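Local coordinates for protein pyruvate carboxylase n-terminal domain (Aquifex aeolicus, PDB 1ULZ) that forms the biotin carboxylase part of pyruvate carboxylase, a biotin-dependent enzyme, and is built around an ATP-grasp domain, at residues 270-275 against 287-292. The protein carries 1 engineered substitution. Residues are numbered along the deposited sequence; the frame is centred on the assembly and turned at random.
Sequences AGTMEF and EMNTRI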
ATOM      1  N   ALA A 270      20.192   4.084  10.382  1.00 21.48           N
ATOM      2  CA  ALA A 270      19.893   2.758   9.835  1.00 21.12           C
ATOM      3  C   ALA A 270      21.087   1.874   9.481  1.00 21.53           C
ATOM      4  O   ALA A 270      22.112   2.347   8.989  1.00 21.37           O
ATOM      5  CB  ALA A 270      18.979   2.896   8.615  1.00 21.69           C
ATOM      6  N   GLY A 271      20.927   0.576   9.725  1.00 20.50           N
ATOM      7  CA  GLY A 271      21.972  -0.383   9.423  1.00 18.90           C
ATOM      8  C   GLY A 271      21.426  -1.797   9.344  1.00 20.24           C
ATOM      9  O   GLY A 271      20.348  -2.089   9.866  1.00 18.65           O
ATOM     10  N   THR A 272      22.170  -2.682   8.684  1.00 21.68           N
ATOM     11  CA  THR A 272      21.760  -4.074   8.542  1.00 23.05           C
ATOM     12  C   THR A 272      22.907  -5.026   8.846  1.00 23.22           C
ATOM     13  O   THR A 272      23.999  -4.886   8.297  1.00 25.23           O
ATOM     14  CB  THR A 272      21.263  -4.366   7.112  1.00 23.68           C
ATOM     15  OG1 THR A 272      20.112  -3.562   6.833  1.00 25.12           O
ATOM     16  CG2 THR A 272      20.890  -5.834   6.962  1.00 23.32           C
ATOM     17  N   MET A 273      22.667  -5.982   9.739  1.00 24.30           N
ATOM     18  CA  MET A 273      23.684  -6.975  10.070  1.00 24.80           C
ATOM     19  C   MET A 273      23.284  -8.261   9.352  1.00 24.80           C
ATOM     20  O   MET A 273      22.228  -8.837   9.627  1.00 22.81           O
ATOM     21  CB  MET A 273      23.763  -7.222  11.583  1.00 26.17           C
ATOM     22  CG  MET A 273      24.259  -6.028  12.407  1.00 29.48           C
ATOM     23  SD  MET A 273      25.239  -6.534  13.881  1.00 32.35           S
ATOM     24  CE  MET A 273      24.107  -7.512  14.736  1.00 34.83           C
ATOM     25  N   GLU A 274      24.121  -8.691   8.416  1.00 23.65           N
ATOM     26  CA  GLU A 274      23.849  -9.896   7.645  1.00 25.61           C
ATOM     27  C   GLU A 274      24.448 -11.152   8.277  1.00 24.62           C
ATOM     28  O   GLU A 274      25.598 -11.150   8.714  1.00 22.72           O
ATOM     29  CB  GLU A 274      24.357  -9.710   6.205  1.00 27.58           C
ATOM     30  CG  GLU A 274      23.643  -8.555   5.479  1.00 32.37           C
ATOM     31  CD  GLU A 274      23.949  -8.462   3.986  1.00 36.23           C
ATOM     32  OE1 GLU A 274      23.210  -7.729   3.284  1.00 36.23           O
ATOM     33  OE2 GLU A 274      24.915  -9.102   3.512  1.00 36.42           O
ATOM     34  N   PHE A 275      23.640 -12.210   8.342  1.00 23.92           N
ATOM     35  CA  PHE A 275      24.042 -13.502   8.903  1.00 24.92           C
ATOM     36  C   PHE A 275      23.723 -14.614   7.905  1.00 26.52           C
ATOM     37  O   PHE A 275      23.064 -14.393   6.890  1.00 25.65           O
ATOM     38  CB  PHE A 275      23.248 -13.857  10.172  1.00 24.41           C
ATOM     39  CG  PHE A 275      23.400 -12.891  11.316  1.00 25.27           C
ATOM     40  CD1 PHE A 275      22.700 -11.699  11.337  1.00 24.77           C
ATOM     41  CD2 PHE A 275      24.212 -13.205  12.394  1.00 25.33           C
ATOM     42  CE1 PHE A 275      22.804 -10.836  12.420  1.00 26.67           C
ATOM     43  CE2 PHE A 275      24.320 -12.349  13.477  1.00 26.33           C
ATOM     44  CZ  PHE A 275      23.616 -11.163  13.490  1.00 25.40           C
ATOM     45  N   GLU A 287      28.646  -9.856   7.884  1.00 28.32           N
ATOM     46  CA  GLU A 287      29.030  -8.463   7.690  1.00 28.34           C
ATOM     47  C   GLU A 287      27.862  -7.517   7.944  1.00 28.66           C
ATOM     48  O   GLU A 287      26.722  -7.948   8.126  1.00 26.38           O
ATOM     49  CB  GLU A 287      29.542  -8.241   6.269  1.00 30.19           C
ATOM     50  CG  GLU A 287      28.459  -8.352   5.209  1.00 33.49           C
ATOM     51  CD  GLU A 287      29.001  -8.116   3.819  1.00 36.76           C
ATOM     52  OE1 GLU A 287      29.698  -7.095   3.632  1.00 41.34           O
ATOM     53  OE2 GLU A 287      28.732  -8.941   2.917  1.00 38.30           O
ATOM     54  N   MET A 288      28.156  -6.220   7.935  1.00 28.62           N
ATOM     55  CA  MET A 288      27.141  -5.207   8.179  1.00 29.99           C
ATOM     56  C   MET A 288      27.161  -4.076   7.164  1.00 30.23           C
ATOM     57  O   MET A 288      28.205  -3.471   6.916  1.00 31.86           O
ATOM     58  CB  MET A 288      27.317  -4.626   9.586  1.00 29.54           C
ATOM     59  CG  MET A 288      26.504  -3.361   9.855  1.00 31.33           C
ATOM     60  SD  MET A 288      26.612  -2.817  11.585  1.00 30.46           S
ATOM     61  CE  MET A 288      24.942  -2.264  11.899  1.00 30.20           C
ATOM     62  N   ASN A 289      26.006  -3.808   6.565  1.00 28.79           N
ATOM     63  CA  ASN A 289      25.878  -2.718   5.608  1.00 28.02           C
ATOM     64  C   ASN A 289      25.503  -1.501   6.457  1.00 26.75           C
ATOM     65  O   ASN A 289      24.468  -1.498   7.135  1.00 26.23           O
ATOM     66  CB  ASN A 289      24.762  -2.992   4.591  1.00 29.12           C
ATOM     67  CG  ASN A 289      24.931  -4.319   3.864  1.00 32.01           C
ATOM     68  OD1 ASN A 289      26.013  -4.638   3.374  1.00 35.10           O
ATOM     69  ND2 ASN A 289      23.850  -5.092   3.779  1.00 31.97           N
ATOM     70  N   THR A 290      26.346  -0.479   6.430  1.00 24.51           N
ATOM     71  CA  THR A 290      26.099   0.724   7.213  1.00 25.10           C
ATOM     72  C   THR A 290      25.332   1.738   6.376  1.00 24.47           C
ATOM     73  O   THR A 290      25.821   2.838   6.111  1.00 25.09           O
ATOM     74  CB  THR A 290      27.426   1.345   7.662  1.00 25.15           C
ATOM     75  OG1 THR A 290      28.227   1.618   6.509  1.00 25.32           O
ATOM     76  CG2 THR A 290      28.179   0.384   8.585  1.00 25.14           C
ATOM     77  N   ARG A 291      24.122   1.361   5.979  1.00 23.82           N
ATOM     78  CA  ARG A 291      23.290   2.205   5.128  1.00 21.71           C
ATOM     79  C   ARG A 291      21.879   1.638   5.064  1.00 22.45           C
ATOM     80  O   ARG A 291      21.600   0.584   5.637  1.00 22.28           O
ATOM     81  CB  ARG A 291      23.862   2.204   3.716  1.00 21.01           C
ATOM     82  CG  ARG A 291      23.978   0.792   3.137  1.00 21.62           C
ATOM     83  CD  ARG A 291      24.243   0.793   1.637  1.00 20.80           C
ATOM     84  NE  ARG A 291      24.620  -0.528   1.134  1.00 21.82           N
ATOM     85  CZ  ARG A 291      23.774  -1.517   0.849  1.00 24.40           C
ATOM     86  NH1 ARG A 291      22.465  -1.362   1.005  1.00 22.81           N
ATOM     87  NH2 ARG A 291      24.247  -2.675   0.408  1.00 23.82           N
ATOM     88  N   ILE A 292      20.998   2.341   4.355  1.00 21.48           N
ATOM     89  CA  ILE A 292      19.628   1.879   4.178  1.00 19.45           C
ATOM     90  C   ILE A 292      19.721   0.640   3.282  1.00 20.33           C
ATOM     91  O   ILE A 292      20.601   0.547   2.421  1.00 19.77           O
ATOM     92  CB  ILE A 292      18.738   2.961   3.487  1.00 20.25           C
ATOM     93  CG1 ILE A 292      17.279   2.500   3.449  1.00 19.60           C
ATOM     94  CG2 ILE A 292      19.218   3.221   2.063  1.00 18.96           C
ATOM     95  CD1 ILE A 292      16.658   2.305   4.812  1.00 20.12           C
TER
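Thr-272 and Asn-289 form a hydrogen-bonded antiparallel pair, Thr-272 N reaching Asn-289 O at 3.0 Å and Asn-289 N returning to Thr-272 O at 2.9 Å. Two residues on, Glu-274 N lies 2.7 Å from Glu-287 O, whereas the return bond from Glu-287 N to Glu-274 O is weak. Met-273 and Met-288 form the non-hydrogen-bonded pair between them, and Met-288 CA makes a CA-H...O contact with Thr-272 O.

Polar side chains share one face. Asn-289 ND2 donates to Glu-274 OE1 at 2.8 Å; OE1 lies close to the amide plane, but ND2 meets it from above the carboxylate plane. Gln-293 OE1 accepts a second bond from ND2. The side chains of Glu-274 and Glu-287 run alongside each other, Glu-274 OE2 3.9 Å from Glu-287 OE2, their carboxylates nearly perpendicular; Lys-236 and Lys-115 make long, weak ion pairs with Glu-274 and Glu-287 respectively.

On the apolar face Met-288, with CG anti to its N (chi1 168°), carries CE to 3.9 Å from Met-273 CG; helix 248-264 packs on Met-273.

Beyond the strand, Arg-291 lays its guanidinium over Asn-289 CB and pairs with Glu-86. The whole is a beta hairpin of the ATP-grasp region, strand 283-289 outermost in its antiparallel sheet within this chain.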